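Local structure of putative glycoside hydrolase (Parabacteroides distasonis ATCC 8503, 3GYC) at residues S114-D119 / A168-K173; N160-D165 / R190-S195; G181-Y184 / S188-W191; K198-Q201 / P207-Y210. The protein is a putative glycoside hydrolase with a cellulase-like TIM barrel, and probably cleaves or binds carbohydrate, its substrate being unknown. All blocks are in the same frame, centred on the assembly; numbering follows the deposited sequence.

Contact 1: residues S114-D119 / A168-K173; sequences SWYRLD and APFFAK. With EDO (1,2-ethanediol), chain F.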
loop_
_atom_site.group_PDB
_atom_site.type_symbol
_atom_site.label_atom_id
_atom_site.label_comp_id
_atom_site.label_asym_id
_atom_site.label_seq_id
_atom_site.Cartn_x
_atom_site.Cartn_y
_atom_site.Cartn_z
ATOM N N SER A 114 -6.811 3.531 2.941
ATOM C CA SER A 114 -8.144 2.993 2.606
ATOM C C SER A 114 -8.336 2.867 1.116
ATOM O O SER A 114 -7.814 3.675 0.336
ATOM C CB SER A 114 -9.295 3.832 3.173
ATOM O OG SER A 114 -10.493 3.046 3.125
ATOM N N TRP A 115 -9.058 1.820 0.752
ATOM C CA TRP A 115 -9.538 1.550 -0.592
ATOM C C TRP A 115 -11.043 1.907 -0.676
ATOM O O TRP A 115 -11.678 1.682 -1.701
ATOM C CB TRP A 115 -9.306 0.086 -0.962
ATOM C CG TRP A 115 -7.895 -0.278 -1.208
ATOM C CD1 TRP A 115 -7.323 -0.579 -2.414
ATOM C CD2 TRP A 115 -6.842 -0.443 -0.210
ATOM N NE1 TRP A 115 -5.987 -0.944 -2.206
ATOM C CE2 TRP A 115 -5.674 -0.835 -0.889
ATOM C CE3 TRP A 115 -6.789 -0.284 1.182
ATOM C CZ2 TRP A 115 -4.448 -1.059 -0.226
ATOM C CZ3 TRP A 115 -5.603 -0.514 1.830
ATOM C CH2 TRP A 115 -4.433 -0.878 1.118
ATOM N N TYR A 116 -11.601 2.455 0.414
ATOM C CA TYR A 116 -13.002 2.883 0.484
ATOM C C TYR A 116 -13.964 1.821 -0.095
ATOM O O TYR A 116 -14.684 2.058 -1.086
ATOM C CB TYR A 116 -13.122 4.244 -0.205
ATOM C CG TYR A 116 -12.320 5.264 0.532
ATOM C CD1 TYR A 116 -12.861 5.908 1.656
ATOM C CD2 TYR A 116 -11.029 5.596 0.139
ATOM C CE1 TYR A 116 -12.126 6.834 2.378
ATOM C CE2 TYR A 116 -10.275 6.515 0.862
ATOM C CZ TYR A 116 -10.829 7.130 1.982
ATOM O OH TYR A 116 -10.119 8.050 2.724
ATOM N N ARG A 117 -13.922 0.648 0.526
ATOM C CA ARG A 117 -14.697 -0.505 0.114
ATOM C C ARG A 117 -16.154 -0.111 0.048
ATOM O O ARG A 117 -16.648 0.574 0.934
ATOM C CB ARG A 117 -14.484 -1.667 1.068
ATOM C CG ARG A 117 -13.061 -2.224 1.003
ATOM C CD ARG A 117 -12.856 -3.150 -0.220
ATOM N NE ARG A 117 -13.531 -4.433 0.014
ATOM C CZ ARG A 117 -14.641 -4.843 -0.594
ATOM N NH1 ARG A 117 -15.246 -4.105 -1.529
ATOM N NH2 ARG A 117 -15.157 -6.007 -0.266
ATOM N N LEU A 118 -16.803 -0.495 -1.032
ATOM C CA LEU A 118 -18.223 -0.175 -1.216
ATOM C C LEU A 118 -19.131 -1.123 -0.466
ATOM O O LEU A 118 -19.177 -2.332 -0.756
ATOM C CB LEU A 118 -18.634 -0.195 -2.678
ATOM C CG LEU A 118 -18.034 0.854 -3.606
ATOM C CD1 LEU A 118 -18.463 0.550 -5.044
ATOM C CD2 LEU A 118 -18.437 2.288 -3.178
ATOM N N ASP A 119 -19.864 -0.567 0.492
ATOM C CA ASP A 119 -20.888 -1.305 1.190
ATOM C C ASP A 119 -22.137 -1.145 0.312
ATOM O O ASP A 119 -22.162 -0.310 -0.591
ATOM C CB ASP A 119 -21.159 -0.760 2.575
ATOM C CG ASP A 119 -21.719 0.683 2.549
ATOM O OD1 ASP A 119 -20.971 1.593 2.111
ATOM O OD2 ASP A 119 -22.912 0.874 2.928
ATOM N N ALA A 168 -11.465 6.398 -5.075
ATOM C CA ALA A 168 -11.955 7.744 -4.723
ATOM C C ALA A 168 -13.062 8.202 -5.692
ATOM O O ALA A 168 -12.887 9.181 -6.442
ATOM C CB ALA A 168 -10.801 8.734 -4.707
ATOM N N PRO A 169 -14.205 7.489 -5.694
ATOM C CA PRO A 169 -15.332 7.907 -6.547
ATOM C C PRO A 169 -15.984 9.212 -6.073
ATOM O O PRO A 169 -16.656 9.912 -6.860
ATOM C CB PRO A 169 -16.308 6.733 -6.409
ATOM C CG PRO A 169 -15.973 6.086 -5.154
ATOM C CD PRO A 169 -14.508 6.243 -4.973
ATOM N N PHE A 170 -15.834 9.500 -4.784
ATOM C CA PHE A 170 -16.317 10.741 -4.188
ATOM C C PHE A 170 -15.550 11.952 -4.725
ATOM O O PHE A 170 -15.996 13.066 -4.603
ATOM C CB PHE A 170 -16.207 10.696 -2.653
ATOM C CG PHE A 170 -14.877 10.171 -2.131
ATOM C CD1 PHE A 170 -13.795 11.012 -1.963
ATOM C CD2 PHE A 170 -14.740 8.834 -1.807
ATOM C CE1 PHE A 170 -12.601 10.543 -1.492
ATOM C CE2 PHE A 170 -13.558 8.356 -1.327
ATOM C CZ PHE A 170 -12.476 9.215 -1.163
ATOM N N PHE A 171 -14.364 11.732 -5.273
ATOM C CA PHE A 171 -13.579 12.810 -5.845
ATOM C C PHE A 171 -13.793 12.805 -7.349
ATOM O O PHE A 171 -14.064 13.838 -7.941
ATOM C CB PHE A 171 -12.096 12.623 -5.516
ATOM C CG PHE A 171 -11.211 13.612 -6.177
ATOM C CD1 PHE A 171 -11.032 14.865 -5.621
ATOM C CD2 PHE A 171 -10.561 13.305 -7.361
ATOM C CE1 PHE A 171 -10.232 15.804 -6.232
ATOM C CE2 PHE A 171 -9.749 14.233 -7.983
ATOM C CZ PHE A 171 -9.587 15.489 -7.420
ATOM N N ALA A 172 -13.668 11.625 -7.950
ATOM C CA ALA A 172 -13.802 11.451 -9.398
ATOM C C ALA A 172 -15.159 11.918 -9.923
ATOM O O ALA A 172 -15.257 12.425 -11.055
ATOM C CB ALA A 172 -13.542 9.988 -9.763
ATOM N N LYS A 173 -16.207 11.773 -9.112
ATOM C CA LYS A 173 -17.527 12.269 -9.506
ATOM C C LYS A 173 -17.471 13.794 -9.682
ATOM O O LYS A 173 -17.936 14.329 -10.698
ATOM C CB LYS A 173 -18.596 11.884 -8.478
HETATM C C1 EDO F . -13.529 0.026 -3.627
HETATM O O1 EDO F . -12.632 -0.650 -2.715
HETATM C C2 EDO F . -14.699 -0.876 -4.093
HETATM O O2 EDO F . -15.322 -1.624 -3.020
#

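Contact 2: residues N160-D165 / R190-S195; sequences NEWPGD and RWMKTS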
loop_
_atom_site.group_PDB
_atom_site.type_symbol
_atom_site.label_atom_id
_atom_site.label_comp_id
_atom_site.label_asym_id
_atom_site.label_seq_id
_atom_site.Cartn_x
_atom_site.Cartn_y
_atom_site.Cartn_z
ATOM N N ASN A 160 -5.545 5.116 -0.996
ATOM C CA ASN A 160 -4.761 4.280 -1.884
ATOM C C ASN A 160 -4.825 4.759 -3.320
ATOM O O ASN A 160 -5.916 4.933 -3.859
ATOM C CB ASN A 160 -5.292 2.855 -1.868
ATOM C CG ASN A 160 -4.600 1.962 -2.884
ATOM O OD1 ASN A 160 -3.436 1.557 -2.689
ATOM N ND2 ASN A 160 -5.316 1.630 -3.973
ATOM N N GLU A 161 -3.659 4.935 -3.951
ATOM C CA GLU A 161 -3.575 5.252 -5.395
ATOM C C GLU A 161 -4.461 6.389 -5.835
ATOM O O GLU A 161 -5.210 6.324 -6.829
ATOM C CB GLU A 161 -3.799 3.993 -6.226
ATOM C CG GLU A 161 -2.683 3.003 -5.919
ATOM C CD GLU A 161 -2.808 1.645 -6.573
ATOM O OE1 GLU A 161 -3.930 1.273 -7.012
ATOM O OE2 GLU A 161 -1.756 0.942 -6.597
ATOM N N TRP A 162 -4.343 7.464 -5.071
ATOM C CA TRP A 162 -5.037 8.702 -5.385
ATOM C C TRP A 162 -4.627 9.218 -6.774
ATOM O O TRP A 162 -3.446 9.211 -7.114
ATOM C CB TRP A 162 -4.695 9.744 -4.330
ATOM C CG TRP A 162 -5.388 11.103 -4.498
ATOM C CD1 TRP A 162 -4.876 12.218 -5.074
ATOM C CD2 TRP A 162 -6.705 11.451 -4.051
ATOM N NE1 TRP A 162 -5.792 13.245 -5.023
ATOM C CE2 TRP A 162 -6.925 12.797 -4.402
ATOM C CE3 TRP A 162 -7.725 10.749 -3.393
ATOM C CZ2 TRP A 162 -8.113 13.458 -4.110
ATOM C CZ3 TRP A 162 -8.906 11.397 -3.114
ATOM C CH2 TRP A 162 -9.099 12.743 -3.481
ATOM N N PRO A 163 -5.593 9.715 -7.569
ATOM C CA PRO A 163 -7.014 9.823 -7.280
ATOM C C PRO A 163 -7.851 8.853 -8.114
ATOM O O PRO A 163 -8.881 9.240 -8.631
ATOM C CB PRO A 163 -7.309 11.270 -7.678
ATOM C CG PRO A 163 -6.480 11.472 -8.879
ATOM C CD PRO A 163 -5.230 10.617 -8.677
ATOM N N GLY A 164 -7.412 7.609 -8.258
ATOM C CA GLY A 164 -8.152 6.619 -9.069
ATOM C C GLY A 164 -9.625 6.478 -8.684
ATOM O O GLY A 164 -9.957 6.321 -7.501
ATOM N N ASP A 165 -10.517 6.495 -9.668
ATOM C CA ASP A 165 -11.955 6.404 -9.361
ATOM C C ASP A 165 -12.423 5.093 -8.701
ATOM O O ASP A 165 -13.500 5.062 -8.118
ATOM C CB ASP A 165 -12.834 6.770 -10.565
ATOM C CG ASP A 165 -12.578 5.912 -11.786
ATOM O OD1 ASP A 165 -11.903 4.869 -11.680
ATOM O OD2 ASP A 165 -13.074 6.301 -12.877
ATOM N N ARG A 190 -5.162 20.702 -4.594
ATOM C CA ARG A 190 -5.939 21.568 -3.711
ATOM C C ARG A 190 -6.719 20.776 -2.678
ATOM O O ARG A 190 -6.798 21.152 -1.517
ATOM C CB ARG A 190 -6.906 22.439 -4.519
ATOM C CG ARG A 190 -7.549 23.548 -3.702
ATOM N N TRP A 191 -7.346 19.707 -3.123
ATOM C CA TRP A 191 -8.077 18.819 -2.244
ATOM C C TRP A 191 -7.155 18.243 -1.179
ATOM O O TRP A 191 -7.457 18.283 0.013
ATOM C CB TRP A 191 -8.656 17.669 -3.075
ATOM C CG TRP A 191 -9.318 16.614 -2.281
ATOM C CD1 TRP A 191 -8.723 15.730 -1.446
ATOM C CD2 TRP A 191 -10.708 16.288 -2.286
ATOM N NE1 TRP A 191 -9.649 14.900 -0.902
ATOM C CE2 TRP A 191 -10.883 15.217 -1.399
ATOM C CE3 TRP A 191 -11.825 16.809 -2.949
ATOM C CZ2 TRP A 191 -12.129 14.621 -1.172
ATOM C CZ3 TRP A 191 -13.073 16.229 -2.718
ATOM C CH2 TRP A 191 -13.214 15.150 -1.831
HETATM N N MSE A 192 -6.059 17.638 -1.622
HETATM C CA MSE A 192 -5.109 17.031 -0.707
HETATM C C MSE A 192 -4.637 18.056 0.314
HETATM O O MSE A 192 -4.690 17.802 1.511
HETATM C CB MSE A 192 -3.911 16.432 -1.450
HETATM C CG MSE A 192 -4.262 15.220 -2.289
HETATM SE SE MSE A 192 -2.696 14.293 -2.928
HETATM C CE MSE A 192 -2.059 15.573 -4.227
ATOM N N LYS A 193 -4.255 19.238 -0.157
ATOM C CA LYS A 193 -3.719 20.261 0.732
ATOM C C LYS A 193 -4.744 20.633 1.814
ATOM O O LYS A 193 -4.416 20.610 3.000
ATOM C CB LYS A 193 -3.257 21.493 -0.061
ATOM C CG LYS A 193 -2.387 22.446 0.752
ATOM N N THR A 194 -5.985 20.921 1.416
ATOM C CA THR A 194 -7.046 21.255 2.385
ATOM C C THR A 194 -7.323 20.147 3.403
ATOM O O THR A 194 -7.549 20.448 4.593
ATOM C CB THR A 194 -8.379 21.585 1.683
ATOM O OG1 THR A 194 -8.208 22.759 0.883
ATOM C CG2 THR A 194 -9.500 21.824 2.697
ATOM N N SER A 195 -7.309 18.881 2.955
ATOM C CA SER A 195 -7.587 17.763 3.873
ATOM C C SER A 195 -6.498 17.614 4.906
ATOM O O SER A 195 -6.791 17.473 6.085
ATOM C CB SER A 195 -7.815 16.445 3.138
ATOM O OG SER A 195 -6.734 16.123 2.292
#

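Contact 3: residues G181-Y184 / S188-W191; sequences GNWY and SLRW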
loop_
_atom_site.group_PDB
_atom_site.type_symbol
_atom_site.label_atom_id
_atom_site.label_comp_id
_atom_site.label_asym_id
_atom_site.label_seq_id
_atom_site.Cartn_x
_atom_site.Cartn_y
_atom_site.Cartn_z
ATOM N N GLY A 181 -5.007 8.327 -11.778
ATOM C CA GLY A 181 -3.598 8.555 -11.495
ATOM C C GLY A 181 -3.011 9.951 -11.593
ATOM O O GLY A 181 -1.857 10.126 -11.195
ATOM N N ASN A 182 -3.765 10.944 -12.082
ATOM C CA ASN A 182 -3.217 12.315 -12.213
ATOM C C ASN A 182 -3.304 13.166 -10.949
ATOM O O ASN A 182 -3.911 14.244 -10.919
ATOM C CB ASN A 182 -3.859 13.025 -13.380
ATOM C CG ASN A 182 -3.660 12.282 -14.648
ATOM O OD1 ASN A 182 -2.792 11.419 -14.729
ATOM N ND2 ASN A 182 -4.475 12.569 -15.635
ATOM N N TRP A 183 -2.603 12.697 -9.928
ATOM C CA TRP A 183 -2.609 13.333 -8.615
ATOM C C TRP A 183 -2.073 14.750 -8.640
ATOM O O TRP A 183 -2.429 15.552 -7.799
ATOM C CB TRP A 183 -1.790 12.508 -7.630
ATOM C CG TRP A 183 -0.313 12.418 -7.943
ATOM C CD1 TRP A 183 0.320 11.416 -8.604
ATOM C CD2 TRP A 183 0.701 13.376 -7.603
ATOM N NE1 TRP A 183 1.666 11.673 -8.681
ATOM C CE2 TRP A 183 1.923 12.878 -8.082
ATOM C CE3 TRP A 183 0.691 14.590 -6.920
ATOM C CZ2 TRP A 183 3.121 13.545 -7.899
ATOM C CZ3 TRP A 183 1.880 15.257 -6.744
ATOM C CH2 TRP A 183 3.082 14.735 -7.234
ATOM N N TYR A 184 -1.231 15.039 -9.621
ATOM C CA TYR A 184 -0.564 16.346 -9.736
ATOM C C TYR A 184 -1.404 17.462 -10.345
ATOM O O TYR A 184 -0.944 18.603 -10.342
ATOM C CB TYR A 184 0.731 16.206 -10.539
ATOM C CG TYR A 184 0.531 15.563 -11.909
ATOM C CD1 TYR A 184 0.183 16.315 -13.028
ATOM C CD2 TYR A 184 0.680 14.195 -12.063
ATOM C CE1 TYR A 184 -0.002 15.701 -14.253
ATOM C CE2 TYR A 184 0.514 13.589 -13.257
ATOM C CZ TYR A 184 0.175 14.326 -14.345
ATOM O OH TYR A 184 0.023 13.644 -15.510
ATOM N N SER A 188 -6.654 18.147 -7.685
ATOM C CA SER A 188 -6.171 17.115 -6.770
ATOM C C SER A 188 -5.288 17.715 -5.687
ATOM O O SER A 188 -5.510 17.485 -4.485
ATOM C CB SER A 188 -5.427 16.022 -7.548
ATOM O OG SER A 188 -4.705 15.160 -6.690
ATOM N N LEU A 189 -4.294 18.489 -6.115
ATOM C CA LEU A 189 -3.383 19.160 -5.197
ATOM C C LEU A 189 -4.129 19.985 -4.157
ATOM O O LEU A 189 -3.781 19.945 -2.975
ATOM C CB LEU A 189 -2.403 20.072 -5.952
ATOM C CG LEU A 189 -1.422 19.361 -6.881
ATOM C CD1 LEU A 189 -0.628 20.399 -7.635
ATOM C CD2 LEU A 189 -0.515 18.390 -6.122
ATOM N N ARG A 190 -5.162 20.702 -4.594
ATOM C CA ARG A 190 -5.939 21.568 -3.711
ATOM C C ARG A 190 -6.719 20.776 -2.678
ATOM O O ARG A 190 -6.798 21.152 -1.517
ATOM C CB ARG A 190 -6.906 22.439 -4.519
ATOM C CG ARG A 190 -7.549 23.548 -3.702
ATOM N N TRP A 191 -7.346 19.707 -3.123
ATOM C CA TRP A 191 -8.077 18.819 -2.244
ATOM C C TRP A 191 -7.155 18.243 -1.179
ATOM O O TRP A 191 -7.457 18.283 0.013
ATOM C CB TRP A 191 -8.656 17.669 -3.075
ATOM C CG TRP A 191 -9.318 16.614 -2.281
ATOM C CD1 TRP A 191 -8.723 15.730 -1.446
ATOM C CD2 TRP A 191 -10.708 16.288 -2.286
ATOM N NE1 TRP A 191 -9.649 14.900 -0.902
ATOM C CE2 TRP A 191 -10.883 15.217 -1.399
ATOM C CE3 TRP A 191 -11.825 16.809 -2.949
ATOM C CZ2 TRP A 191 -12.129 14.621 -1.172
ATOM C CZ3 TRP A 191 -13.073 16.229 -2.718
ATOM C CH2 TRP A 191 -13.214 15.150 -1.831
#

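Contact 4: residues K198-Q201 / P207-Y210; sequences KMRQ and PFLY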
loop_
_atom_site.group_PDB
_atom_site.type_symbol
_atom_site.label_atom_id
_atom_site.label_comp_id
_atom_site.label_asym_id
_atom_site.label_seq_id
_atom_site.Cartn_x
_atom_site.Cartn_y
_atom_site.Cartn_z
ATOM N N LYS A 198 -6.559 20.229 7.713
ATOM C CA LYS A 198 -7.568 19.913 8.716
ATOM C C LYS A 198 -6.983 18.820 9.658
ATOM O O LYS A 198 -7.154 18.885 10.870
ATOM C CB LYS A 198 -8.876 19.459 8.033
ATOM C CG LYS A 198 -10.182 20.105 8.573
HETATM N N MSE A 199 -6.274 17.835 9.106
HETATM C CA MSE A 199 -5.704 16.744 9.936
HETATM C C MSE A 199 -4.712 17.284 10.957
HETATM O O MSE A 199 -4.767 16.947 12.143
HETATM C CB MSE A 199 -4.996 15.709 9.069
HETATM C CG MSE A 199 -5.877 14.987 8.039
HETATM SE SE MSE A 199 -7.409 14.130 8.802
HETATM C CE MSE A 199 -6.466 12.916 10.031
ATOM N N ARG A 200 -3.832 18.158 10.487
ATOM C CA ARG A 200 -2.769 18.715 11.322
ATOM C C ARG A 200 -3.215 19.684 12.417
ATOM O O ARG A 200 -2.444 19.959 13.345
ATOM C CB ARG A 200 -1.690 19.315 10.441
ATOM C CG ARG A 200 -1.030 18.251 9.602
ATOM C CD ARG A 200 0.133 18.766 8.777
ATOM N NE ARG A 200 0.717 17.693 7.968
ATOM C CZ ARG A 200 0.751 17.638 6.642
ATOM N NH1 ARG A 200 0.263 18.602 5.904
ATOM N NH2 ARG A 200 1.295 16.592 6.049
ATOM N N GLN A 201 -4.438 20.199 12.324
ATOM C CA GLN A 201 -4.984 21.031 13.392
ATOM C C GLN A 201 -5.202 20.195 14.644
ATOM O O GLN A 201 -5.287 20.726 15.742
ATOM C CB GLN A 201 -6.345 21.578 12.994
ATOM C CG GLN A 201 -6.314 22.624 11.920
ATOM C CD GLN A 201 -7.695 23.029 11.505
ATOM O OE1 GLN A 201 -8.677 22.361 11.838
ATOM N NE2 GLN A 201 -7.790 24.118 10.764
ATOM N N PRO A 207 2.615 11.679 10.528
ATOM C CA PRO A 207 2.950 11.778 9.110
ATOM C C PRO A 207 1.727 11.473 8.261
ATOM O O PRO A 207 1.138 10.393 8.382
ATOM C CB PRO A 207 4.036 10.721 8.898
ATOM C CG PRO A 207 4.470 10.311 10.237
ATOM C CD PRO A 207 3.406 10.656 11.224
ATOM N N PHE A 208 1.338 12.427 7.429
ATOM C CA PHE A 208 0.192 12.291 6.531
ATOM C C PHE A 208 0.609 12.364 5.084
ATOM O O PHE A 208 1.520 13.105 4.719
ATOM C CB PHE A 208 -0.820 13.405 6.773
ATOM C CG PHE A 208 -1.545 13.299 8.097
ATOM C CD1 PHE A 208 -2.506 12.308 8.299
ATOM C CD2 PHE A 208 -1.309 14.202 9.103
ATOM C CE1 PHE A 208 -3.199 12.204 9.507
ATOM C CE2 PHE A 208 -1.980 14.097 10.311
ATOM C CZ PHE A 208 -2.920 13.073 10.508
ATOM N N LEU A 209 -0.107 11.628 4.247
ATOM C CA LEU A 209 0.136 11.614 2.809
ATOM C C LEU A 209 -1.075 11.067 2.069
ATOM O O LEU A 209 -2.071 10.730 2.690
ATOM C CB LEU A 209 1.310 10.670 2.503
ATOM C CG LEU A 209 1.004 9.169 2.640
ATOM C CD1 LEU A 209 1.847 8.376 1.665
ATOM C CD2 LEU A 209 1.148 8.716 4.103
ATOM N N TYR A 210 -0.964 11.016 0.737
ATOM C CA TYR A 210 -1.854 10.269 -0.136
ATOM C C TYR A 210 -0.897 9.422 -0.979
ATOM O O TYR A 210 0.179 9.917 -1.367
ATOM C CB TYR A 210 -2.673 11.141 -1.052
ATOM C CG TYR A 210 -3.879 11.854 -0.473
ATOM C CD1 TYR A 210 -3.745 12.897 0.417
ATOM C CD2 TYR A 210 -5.166 11.549 -0.925
ATOM C CE1 TYR A 210 -4.866 13.607 0.891
ATOM C CE2 TYR A 210 -6.276 12.238 -0.462
ATOM C CZ TYR A 210 -6.125 13.265 0.435
ATOM O OH TYR A 210 -7.223 13.936 0.891
#

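Contact 1: residues S114-D119 / A168-K173
Tyr116 meets Phe170 in a T-shaped pair, the one close side-chain contact between loop 114-119 and the short helix 169-172. The loop begins with Ser114, whose OG accepts from Tyr116 N at 3.0 Å, with an N-H...O angle of 160°. This is an ST turn, and the same OG is hydrogen-bonded to Asp57 OD1. Trp115 turns away from the helix. Its backbone O takes a hydrogen bond of 2.7 Å from O1 of the bound 1,2-ethanediol. Tyr116 follows with a left-handed backbone. Its ring lies between two residues: Ser114 CB sits 3.7 Å above one face, toward the rim, and Phe170 comes over the opposite face. Phe170 CE2 is 3.8 Å from Tyr116 CG. The two ring centroids are 5.0 Å apart and the planes stand at 73°. Tyr116 OH is hydrogen-bonded to Leu158 O and Trp137 NE1. Arg117 does not touch the helix. Its chain bends at both chi2 and chi3, bringing the guanidinium edge to the diol, where NH1 donates to O2 at 2.9 Å. Arg117 NE makes a salt bridge with Glu28. Leu118 N gives the same diol O2 a nearly straight bond of 2.7 Å, so O2 accepts twice. The diol probably comes from the crystallisation liquor. The loop follows strand 109-113, the third strand of the barrel, and leads to helix 130-146. Pro60 of helix 60-65 and Leu133 of helix 130-146 touch Tyr116, while Trp162 and Trp191 pack on Phe170.

Contact 2: residues N160-D165 / R190-S195
The Trp191 indole receives Trp162 CH2 over one face, 3.4 Å above its plane and toward the rim. On Trp162, Pro163 CB lies 3.5 Å above one face, and the Met192 selenium approaches obliquely. Trp162 also meets Tyr210 edge-to-face, as Trp191 does Phe171. The contact joins the loop after strand 153-157, the fourth strand of the TIM barrel, to helix 186-200. The loop carries Asn160-Glu161, a pair placed as in clan GH-A glycosidases, where this Glu is the acid/base; a like role here is only inferred.

The two indoles are neither stacked nor T-shaped. Their planes make 37°, and the six-membered ring of Trp162 is 4.6 Å from the five-membered ring of Trp191, centroid to centroid. In both, CG stands opposite the backbone N (chi1 -178° and 174°), which sends each indole out toward the other segment. Trp162 CZ2 is 3.6 Å from Trp191 CD1. The peptide bond between Trp162 and Pro163 is cis. Met192, a selenomethionine, adds a Met-aromatic contact, with SE 4.2 Å from the centroid of the Trp162 five-membered ring. The polar end of Trp162 is held as well: its NE1 is hydrogen-bonded to Ser188 OG.

Contact 3: residues G181-Y184 / S188-W191
The lead-in to helix 186-200 is tied to its first turn by a hydrogen bond between Ser188 OG and Trp183 O. Ser188 OG donates to Trp183 O at 2.6 Å. It reaches the oxygen from the side, with a C=O...O angle of 117°, and tilted 22° from the carbonyl plane. Chi1 of Ser188 is 167°, which swings OG away from its own backbone N and toward the carbonyl. Ser188 CB follows closely, 3.0 Å from Trp183 O. The serine oxygen has a second hydrogen bond, to Trp162 NE1 of the loop after strand 153-157, so it links that loop with the lead-in.

In the TIM barrel this is the helix of the beta-alpha-beta crossover between the fourth and fifth strands. The loop before it therefore lies near the C-terminal ends of those strands. Within the loop, Asn182 is the centre of an inverse gamma turn, and its ND2 is hydrogen-bonded to Val178 O.

Leu189 completes the contact from the next helix position. One methyl, CD2, meets the edge of the Trp183 indole at CZ3, 4.0 Å away and close to the ring plane. Leu189 CD2 is also 3.8 Å from Trp183 O. The other methyl, Leu189 CD1, sits 3.3 Å from Tyr184 O. Beyond the two segments, the Trp183 ring stacks on Phe212, and Tyr184 makes a cation-pi contact with Lys219.

Contact 4: residues K198-Q201 / P207-Y210
Met199 and Phe208 lie nearest in backbone register, with CA atoms 8.1 Å apart, where the last turn of helix 186-200 faces strand 208-209. A short connection separates them, and no hydrogen bond crosses between the two segments. Both residues point their CB toward the other segment.

Met199, a selenomethionine, lies across the Phe208 ring. Met199 CB makes a CH-pi contact, 3.7 Å from the Phe208 ring centroid and 17° off the normal. The chain then bends at chi2 (-55°) and chi3 (-59°) and curls back, so that Met199 CE reaches Phe208 CE1 at 3.4 Å. The selenium itself is more distant, 5.3 Å from the Phe208 centroid and oblique to it, in a loose Met-aromatic contact.

Arg200 runs past Phe208 in the opposite direction, extended from CG to NE. Arg200 CG is 4.1 Å from Phe208 CD2. Arg200 NH2 comes within 3.7 Å of Phe208 O without bonding to it; it is hydrogen-bonded to Phe227 O and forms a salt bridge with Asp229.

The contact closes the beta-alpha-beta crossover of strand 153-157, helix 186-200 and the parallel strand 208-209. Helix 130-146 flanks it through Ala134 and Leu141, which touch Met199, and Val156 and Leu196 pack on Phe208.

In the fold
Contacts 2, 3 and 4 share helix 186-200, and contact 1 joins them through the helix before it. Contacts 2 and 3 have centres about 6 Å apart and share Arg190 and Trp191. Contact 1 lies about 11 Å from contact 2, centre to centre; their segments alternate along the chain. Ser114 O and Asn160 N, 3.0 Å apart, probably form a hydrogen bond, and Phe171 CD1 packs 3.4 Å from Trp191 CE3. Contact 4 meets contact 2 at Tyr210, whose OH is 2.6 Å from Ser195 OG. Contacts 1 and 4 do not touch. The Asn160-Glu161 pair and the diol lie toward the C-terminal strand ends, where TIM-barrel glycosidases keep their active sites; a site here is inferred.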